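Local coordinates for protein benzoylformate decarboxylase (Mycobacterium smegmatis, PDB 4Q9D) that belongs to the thiamine pyrophosphate-dependent enzyme family, carries a bound magnesium ion, and assembles from four chains, at residues P350-L364 with T502-K514. Sequence-based numbering, arbitrary orientation.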
ATOM      1  N   PRO B 350     -29.271  43.580 -23.423  1.00 40.25           N
ATOM      2  CA  PRO B 350     -30.008  42.950 -22.321  1.00 28.16           C
ATOM      3  C   PRO B 350     -30.661  41.644 -22.731  1.00 37.85           C
ATOM      4  O   PRO B 350     -30.767  41.313 -23.907  1.00 37.59           O
ATOM      5  CB  PRO B 350     -31.096  43.977 -22.000  1.00 36.12           C
ATOM      6  CG  PRO B 350     -31.412  44.572 -23.377  1.00 42.55           C
ATOM      7  CD  PRO B 350     -30.053  44.674 -24.052  1.00 36.83           C
ATOM      8  N   SER B 351     -31.102  40.888 -21.738  1.00 32.94           N
ATOM      9  CA  SER B 351     -31.663  39.580 -22.002  1.00 33.44           C
ATOM     10  C   SER B 351     -32.553  39.184 -20.823  1.00 33.65           C
ATOM     11  O   SER B 351     -32.308  39.601 -19.682  1.00 33.28           O
ATOM     12  CB  SER B 351     -30.521  38.579 -22.228  1.00 27.88           C
ATOM     13  OG  SER B 351     -31.017  37.321 -22.614  1.00 48.31           O
ATOM     14  N   THR B 352     -33.612  38.425 -21.087  1.00 33.44           N
ATOM     15  CA  THR B 352     -34.402  37.908 -19.986  1.00 35.53           C
ATOM     16  C   THR B 352     -34.018  36.449 -19.723  1.00 32.45           C
ATOM     17  O   THR B 352     -33.489  35.765 -20.598  1.00 32.20           O
ATOM     18  CB  THR B 352     -35.929  37.975 -20.229  1.00 38.17           C
ATOM     19  OG1 THR B 352     -36.235  37.258 -21.422  1.00 44.34           O
ATOM     20  CG2 THR B 352     -36.420  39.409 -20.333  1.00 40.65           C
ATOM     21  N   ALA B 353     -34.291  35.977 -18.508  1.00 30.22           N
ATOM     22  CA  ALA B 353     -33.987  34.595 -18.155  1.00 34.77           C
ATOM     23  C   ALA B 353     -34.960  33.695 -18.880  1.00 35.24           C
ATOM     24  O   ALA B 353     -36.126  34.038 -19.015  1.00 40.72           O
ATOM     25  CB  ALA B 353     -34.095  34.401 -16.660  1.00 37.36           C
ATOM     26  N   PRO B 354     -34.488  32.530 -19.346  1.00 32.24           N
ATOM     27  CA  PRO B 354     -33.114  32.052 -19.196  1.00 36.89           C
ATOM     28  C   PRO B 354     -32.215  32.679 -20.240  1.00 36.09           C
ATOM     29  O   PRO B 354     -32.601  32.825 -21.393  1.00 31.87           O
ATOM     30  CB  PRO B 354     -33.241  30.543 -19.430  1.00 31.08           C
ATOM     31  CG  PRO B 354     -34.361  30.433 -20.376  1.00 48.08           C
ATOM     32  CD  PRO B 354     -35.350  31.512 -19.965  1.00 36.25           C
ATOM     33  N   MET B 355     -31.014  33.055 -19.821  1.00 32.20           N
ATOM     34  CA  MET B 355     -30.087  33.765 -20.691  1.00 26.35           C
ATOM     35  C   MET B 355     -28.876  32.910 -21.062  1.00 33.40           C
ATOM     36  O   MET B 355     -28.667  31.819 -20.510  1.00 31.27           O
ATOM     37  CB  MET B 355     -29.647  35.051 -20.004  1.00 33.51           C
ATOM     38  CG  MET B 355     -28.948  34.810 -18.707  1.00 28.20           C
ATOM     39  SD  MET B 355     -28.725  36.330 -17.774  1.00 37.01           S
ATOM     40  CE  MET B 355     -30.339  36.502 -17.013  1.00 22.13           C
ATOM     41  N   THR B 356     -28.105  33.390 -22.033  1.00 25.50           N
ATOM     42  CA  THR B 356     -26.872  32.732 -22.416  1.00 29.40           C
ATOM     43  C   THR B 356     -25.831  32.906 -21.297  1.00 26.71           C
ATOM     44  O   THR B 356     -25.858  33.888 -20.551  1.00 26.06           O
ATOM     45  CB  THR B 356     -26.306  33.346 -23.710  1.00 31.64           C
ATOM     46  OG1 THR B 356     -26.038  34.732 -23.491  1.00 30.64           O
ATOM     47  CG2 THR B 356     -27.294  33.204 -24.861  1.00 31.06           C
ATOM     48  N   SER B 357     -24.899  31.973 -21.184  1.00 27.49           N
ATOM     49  CA  SER B 357     -23.777  32.200 -20.267  1.00 29.63           C
ATOM     50  C   SER B 357     -22.960  33.433 -20.693  1.00 28.05           C
ATOM     51  O   SER B 357     -22.344  34.121 -19.866  1.00 29.85           O
ATOM     52  CB  SER B 357     -22.888  30.949 -20.160  1.00 24.66           C
ATOM     53  OG  SER B 357     -22.638  30.373 -21.431  1.00 32.35           O
ATOM     54  N   ASN B 358     -22.961  33.718 -21.988  1.00 25.35           N
ATOM     55  CA  ASN B 358     -22.304  34.923 -22.491  1.00 25.67           C
ATOM     56  C   ASN B 358     -22.901  36.200 -21.863  1.00 29.25           C
ATOM     57  O   ASN B 358     -22.164  37.106 -21.450  1.00 27.87           O
ATOM     58  CB  ASN B 358     -22.368  34.941 -24.025  1.00 30.18           C
ATOM     59  CG  ASN B 358     -21.641  36.128 -24.622  1.00 38.95           C
ATOM     60  OD1 ASN B 358     -20.435  36.283 -24.432  1.00 34.30           O
ATOM     61  ND2 ASN B 358     -22.374  36.982 -25.343  1.00 33.65           N
ATOM     62  N   ALA B 359     -24.233  36.264 -21.764  1.00 28.29           N
ATOM     63  CA  ALA B 359     -24.892  37.379 -21.080  1.00 27.03           C
ATOM     64  C   ALA B 359     -24.454  37.467 -19.625  1.00 31.66           C
ATOM     65  O   ALA B 359     -24.153  38.543 -19.130  1.00 29.94           O
ATOM     66  CB  ALA B 359     -26.408  37.222 -21.140  1.00 24.71           C
ATOM     67  N   VAL B 360     -24.446  36.326 -18.934  1.00 33.02           N
ATOM     68  CA  VAL B 360     -24.130  36.290 -17.504  1.00 26.75           C
ATOM     69  C   VAL B 360     -22.744  36.837 -17.219  1.00 22.73           C
ATOM     70  O   VAL B 360     -22.566  37.644 -16.317  1.00 25.47           O
ATOM     71  CB  VAL B 360     -24.176  34.827 -16.919  1.00 31.53           C
ATOM     72  CG1 VAL B 360     -23.694  34.815 -15.463  1.00 22.94           C
ATOM     73  CG2 VAL B 360     -25.553  34.241 -17.043  1.00 29.94           C
ATOM     74  N   TYR B 361     -21.745  36.366 -17.971  1.00 27.46           N
ATOM     75  CA  TYR B 361     -20.369  36.802 -17.713  1.00 29.56           C
ATOM     76  C   TYR B 361     -20.117  38.257 -18.086  1.00 29.37           C
ATOM     77  O   TYR B 361     -19.310  38.928 -17.446  1.00 27.77           O
ATOM     78  CB  TYR B 361     -19.349  35.876 -18.375  1.00 28.76           C
ATOM     79  CG  TYR B 361     -19.119  34.598 -17.592  1.00 28.43           C
ATOM     80  CD1 TYR B 361     -18.035  34.471 -16.725  1.00 26.67           C
ATOM     81  CD2 TYR B 361     -20.007  33.526 -17.697  1.00 24.98           C
ATOM     82  CE1 TYR B 361     -17.841  33.285 -15.974  1.00 33.74           C
ATOM     83  CE2 TYR B 361     -19.819  32.353 -16.968  1.00 33.76           C
ATOM     84  CZ  TYR B 361     -18.738  32.234 -16.117  1.00 34.26           C
ATOM     85  OH  TYR B 361     -18.574  31.051 -15.430  1.00 30.44           O
ATOM     86  N   GLU B 362     -20.828  38.769 -19.092  1.00 27.54           N
ATOM     87  CA  GLU B 362     -20.647  40.189 -19.435  1.00 23.60           C
ATOM     88  C   GLU B 362     -21.212  41.051 -18.348  1.00 20.46           C
ATOM     89  O   GLU B 362     -20.576  42.000 -17.918  1.00 25.44           O
ATOM     90  CB  GLU B 362     -21.302  40.586 -20.767  1.00 26.63           C
ATOM     91  CG  GLU B 362     -21.030  42.078 -21.052  1.00 34.69           C
ATOM     92  CD  GLU B 362     -21.674  42.592 -22.329  1.00 38.16           C
ATOM     93  OE1 GLU B 362     -22.437  41.831 -22.985  1.00 30.48           O
ATOM     94  OE2 GLU B 362     -21.420  43.771 -22.658  1.00 38.31           O
ATOM     95  N   VAL B 363     -22.407  40.716 -17.864  1.00 25.46           N
ATOM     96  CA  VAL B 363     -22.929  41.431 -16.701  1.00 25.39           C
ATOM     97  C   VAL B 363     -21.954  41.391 -15.520  1.00 29.41           C
ATOM     98  O   VAL B 363     -21.748  42.391 -14.836  1.00 28.18           O
ATOM     99  CB  VAL B 363     -24.281  40.877 -16.235  1.00 31.42           C
ATOM    100  CG1 VAL B 363     -24.702  41.572 -14.952  1.00 21.67           C
ATOM    101  CG2 VAL B 363     -25.333  41.059 -17.334  1.00 28.23           C
ATOM    102  N   LEU B 364     -21.343  40.234 -15.270  1.00 32.19           N
ATOM    103  CA  LEU B 364     -20.376  40.132 -14.160  1.00 28.87           C
ATOM    104  C   LEU B 364     -19.189  41.064 -14.380  1.00 23.72           C
ATOM    105  O   LEU B 364     -18.735  41.758 -13.453  1.00 28.88           O
ATOM    106  CB  LEU B 364     -19.845  38.702 -14.039  1.00 26.80           C
ATOM    107  CG  LEU B 364     -20.627  37.675 -13.253  1.00 35.16           C
ATOM    108  CD1 LEU B 364     -19.882  36.357 -13.439  1.00 40.96           C
ATOM    109  CD2 LEU B 364     -20.642  38.073 -11.782  1.00 39.02           C
ATOM    110  N   THR B 502     -33.330  34.695  -7.174  1.00 42.75           N
ATOM    111  CA  THR B 502     -33.379  34.016  -8.457  1.00 37.48           C
ATOM    112  C   THR B 502     -33.561  35.133  -9.487  1.00 42.42           C
ATOM    113  O   THR B 502     -34.558  35.846  -9.460  1.00 37.00           O
ATOM    114  CB  THR B 502     -34.553  33.021  -8.495  1.00 45.84           C
ATOM    115  OG1 THR B 502     -34.345  32.012  -7.493  1.00 40.29           O
ATOM    116  CG2 THR B 502     -34.710  32.376  -9.901  1.00 37.80           C
ATOM    117  N   VAL B 503     -32.586  35.315 -10.370  1.00 36.71           N
ATOM    118  CA  VAL B 503     -32.624  36.456 -11.264  1.00 36.10           C
ATOM    119  C   VAL B 503     -33.476  36.162 -12.514  1.00 34.30           C
ATOM    120  O   VAL B 503     -33.490  35.029 -13.029  1.00 33.13           O
ATOM    121  CB  VAL B 503     -31.204  36.959 -11.600  1.00 39.54           C
ATOM    122  CG1 VAL B 503     -30.365  37.063 -10.313  1.00 31.92           C
ATOM    123  CG2 VAL B 503     -30.539  36.064 -12.571  1.00 39.18           C
ATOM    124  N   GLU B 504     -34.188  37.184 -12.985  1.00 31.18           N
ATOM    125  CA  GLU B 504     -35.105  37.050 -14.129  1.00 35.75           C
ATOM    126  C   GLU B 504     -34.598  37.680 -15.435  1.00 28.34           C
ATOM    127  O   GLU B 504     -35.161  37.462 -16.518  1.00 30.83           O
ATOM    128  CB  GLU B 504     -36.463  37.650 -13.762  1.00 38.06           C
ATOM    129  CG  GLU B 504     -37.099  36.972 -12.542  1.00 58.39           C
ATOM    130  CD  GLU B 504     -38.208  37.792 -11.867  1.00 65.64           C
ATOM    131  OE1 GLU B 504     -38.848  38.647 -12.525  1.00 66.72           O
ATOM    132  OE2 GLU B 504     -38.440  37.569 -10.658  1.00 66.31           O
ATOM    133  N   SER B 505     -33.520  38.441 -15.343  1.00 33.47           N
ATOM    134  CA  SER B 505     -33.054  39.211 -16.486  1.00 34.06           C
ATOM    135  C   SER B 505     -31.653  39.699 -16.216  1.00 36.33           C
ATOM    136  O   SER B 505     -31.176  39.654 -15.067  1.00 30.09           O
ATOM    137  CB  SER B 505     -33.946  40.443 -16.663  1.00 31.80           C
ATOM    138  OG  SER B 505     -33.786  41.310 -15.539  1.00 33.12           O
ATOM    139  N   THR B 506     -31.010  40.220 -17.254  1.00 31.00           N
ATOM    140  CA  THR B 506     -29.714  40.853 -17.071  1.00 27.73           C
ATOM    141  C   THR B 506     -29.815  42.091 -16.188  1.00 33.54           C
ATOM    142  O   THR B 506     -28.889  42.375 -15.414  1.00 31.14           O
ATOM    143  CB  THR B 506     -29.045  41.184 -18.416  1.00 30.67           C
ATOM    144  OG1 THR B 506     -29.953  41.938 -19.233  1.00 31.88           O
ATOM    145  CG2 THR B 506     -28.663  39.898 -19.137  1.00 24.46           C
ATOM    146  N   ASP B 507     -30.925  42.829 -16.272  1.00 26.57           N
ATOM    147  CA  ASP B 507     -31.076  43.986 -15.372  1.00 28.27           C
ATOM    148  C   ASP B 507     -31.106  43.556 -13.913  1.00 21.98           C
ATOM    149  O   ASP B 507     -30.490  44.191 -13.059  1.00 27.76           O
ATOM    150  CB  ASP B 507     -32.367  44.765 -15.620  1.00 33.30           C
ATOM    151  CG  ASP B 507     -32.353  45.541 -16.942  1.00 52.85           C
ATOM    152  OD1 ASP B 507     -31.297  46.096 -17.324  1.00 37.08           O
ATOM    153  OD2 ASP B 507     -33.419  45.591 -17.590  1.00 60.12           O
ATOM    154  N   MET B 508     -31.904  42.538 -13.627  1.00 28.03           N
ATOM    155  CA  MET B 508     -32.044  42.054 -12.249  1.00 24.60           C
ATOM    156  C   MET B 508     -30.712  41.482 -11.758  1.00 29.27           C
ATOM    157  O   MET B 508     -30.286  41.760 -10.637  1.00 32.25           O
ATOM    158  CB  MET B 508     -33.149  41.014 -12.159  1.00 25.61           C
ATOM    159  CG  MET B 508     -33.519  40.712 -10.726  1.00 31.12           C
ATOM    160  SD  MET B 508     -34.901  39.593 -10.598  1.00 42.21           S
ATOM    161  CE  MET B 508     -34.644  39.020  -8.896  1.00 49.82           C
ATOM    162  N   LEU B 509     -30.033  40.733 -12.624  1.00 28.44           N
ATOM    163  CA  LEU B 509     -28.702  40.206 -12.302  1.00 28.80           C
ATOM    164  C   LEU B 509     -27.762  41.328 -11.881  1.00 30.35           C
ATOM    165  O   LEU B 509     -27.053  41.257 -10.856  1.00 28.64           O
ATOM    166  CB  LEU B 509     -28.123  39.421 -13.500  1.00 20.11           C
ATOM    167  CG  LEU B 509     -26.693  38.885 -13.301  1.00 28.04           C
ATOM    168  CD1 LEU B 509     -26.600  37.993 -12.037  1.00 22.92           C
ATOM    169  CD2 LEU B 509     -26.289  38.105 -14.535  1.00 23.60           C
ATOM    170  N   GLU B 510     -27.777  42.400 -12.649  1.00 29.56           N
ATOM    171  CA  GLU B 510     -26.863  43.497 -12.378  1.00 27.25           C
ATOM    172  C   GLU B 510     -27.203  44.131 -11.055  1.00 29.76           C
ATOM    173  O   GLU B 510     -26.310  44.454 -10.248  1.00 31.25           O
ATOM    174  CB  GLU B 510     -26.948  44.539 -13.495  1.00 31.29           C
ATOM    175  CG  GLU B 510     -26.093  45.766 -13.285  1.00 41.88           C
ATOM    176  CD  GLU B 510     -26.501  46.915 -14.226  1.00 51.25           C
ATOM    177  OE1 GLU B 510     -27.378  46.713 -15.103  1.00 49.30           O
ATOM    178  OE2 GLU B 510     -25.949  48.021 -14.083  1.00 44.02           O
ATOM    179  N   ALA B 511     -28.498  44.323 -10.827  1.00 27.73           N
ATOM    180  CA  ALA B 511     -28.923  45.002  -9.613  1.00 34.36           C
ATOM    181  C   ALA B 511     -28.654  44.133  -8.383  1.00 31.70           C
ATOM    182  O   ALA B 511     -28.219  44.627  -7.343  1.00 30.66           O
ATOM    183  CB  ALA B 511     -30.414  45.378  -9.698  1.00 28.10           C
ATOM    184  N   GLU B 512     -28.940  42.837  -8.488  1.00 31.86           N
ATOM    185  CA  GLU B 512     -28.719  41.929  -7.348  1.00 26.52           C
ATOM    186  C   GLU B 512     -27.220  41.787  -7.058  1.00 27.35           C
ATOM    187  O   GLU B 512     -26.811  41.652  -5.899  1.00 30.35           O
ATOM    188  CB  GLU B 512     -29.362  40.572  -7.630  1.00 25.78           C
ATOM    189  CG  GLU B 512     -30.888  40.631  -7.677  1.00 26.63           C
ATOM    190  CD  GLU B 512     -31.512  40.932  -6.310  1.00 38.56           C
ATOM    191  OE1 GLU B 512     -30.790  40.918  -5.291  1.00 33.52           O
ATOM    192  OE2 GLU B 512     -32.738  41.155  -6.257  1.00 46.17           O
ATOM    193  N   LEU B 513     -26.411  41.837  -8.119  1.00 26.15           N
ATOM    194  CA  LEU B 513     -24.960  41.796  -7.994  1.00 25.15           C
ATOM    195  C   LEU B 513     -24.448  42.989  -7.202  1.00 36.76           C
ATOM    196  O   LEU B 513     -23.632  42.833  -6.278  1.00 29.63           O
ATOM    197  CB  LEU B 513     -24.284  41.713  -9.380  1.00 29.26           C
ATOM    198  CG  LEU B 513     -24.084  40.295  -9.947  1.00 32.47           C
ATOM    199  CD1 LEU B 513     -23.572  40.304 -11.421  1.00 25.91           C
ATOM    200  CD2 LEU B 513     -23.137  39.491  -9.021  1.00 27.40           C
ATOM    201  N   LYS B 514     -24.944  44.181  -7.545  1.00 27.44           N
ATOM    202  CA  LYS B 514     -24.559  45.387  -6.820  1.00 31.15           C
ATOM    203  C   LYS B 514     -24.996  45.322  -5.371  1.00 30.15           C
ATOM    204  O   LYS B 514     -24.263  45.718  -4.478  1.00 34.60           O
ATOM    205  CB  LYS B 514     -25.155  46.634  -7.465  1.00 32.16           C
ATOM    206  CG  LYS B 514     -24.571  46.965  -8.848  1.00 35.67           C
ATOM    207  CD  LYS B 514     -25.292  48.190  -9.483  1.00 36.18           C
ATOM    208  CE  LYS B 514     -24.703  48.514 -10.868  1.00 46.62           C
ATOM    209  NZ  LYS B 514     -25.574  49.427 -11.684  1.00 56.37           N
TER
HETATM  210  O   HOH W   1     -32.863  42.920 -18.814  1.00 37.30           O
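Ser351 and Thr506 grip each other twice. The amide of Thr506, in the first turn of helix 506-514, donates to Ser351 O at 2.8 Å, almost head-on to the carbonyl (C=O...N 163°). In return Ser351 N donates to Thr506 OG1 at 2.9 Å, an oxygen that a chi1 of 53° tucks over its own backbone, where it meets this amide. Two residues on, Ala353 N reaches Glu504 O at 2.6 Å, approaching from well above the carbonyl plane. Between these bonds Thr352 and Ser505 make a single beta bridge, and the loop passes extended beside the residues that lead into the helix. Ser505 is the N-cap, its OG accepting from Met508 N; a water bound to Asp507 N makes a weak further bond to Ser351 O.

Met355, bent at chi3, lays its CE against the backbone of Ser505, 3.5 Å from Ser505 C, while its SD meets Thr506 CG2. Farther along, Val363 is a knob in a hole formed by Thr506, Leu509, Glu510 and Leu513: its CG2 faces the Thr506 side chain and its CG1 lies 3.7 Å from Leu509 CG. The side chains of Leu364 and Leu513 cross at about a right angle, with Leu364 CD2 3.7 Å from Leu513 CD1.

The axes of the short helix segments come within 9.8 Å and cross at -36°, pointing the same general way. Val360, Leu509 and Leu513 also rest on strand 523-528, as neighbouring helices do on one face of the parallel alpha/beta sheet of a C-terminal thiamine pyrophosphate-binding domain.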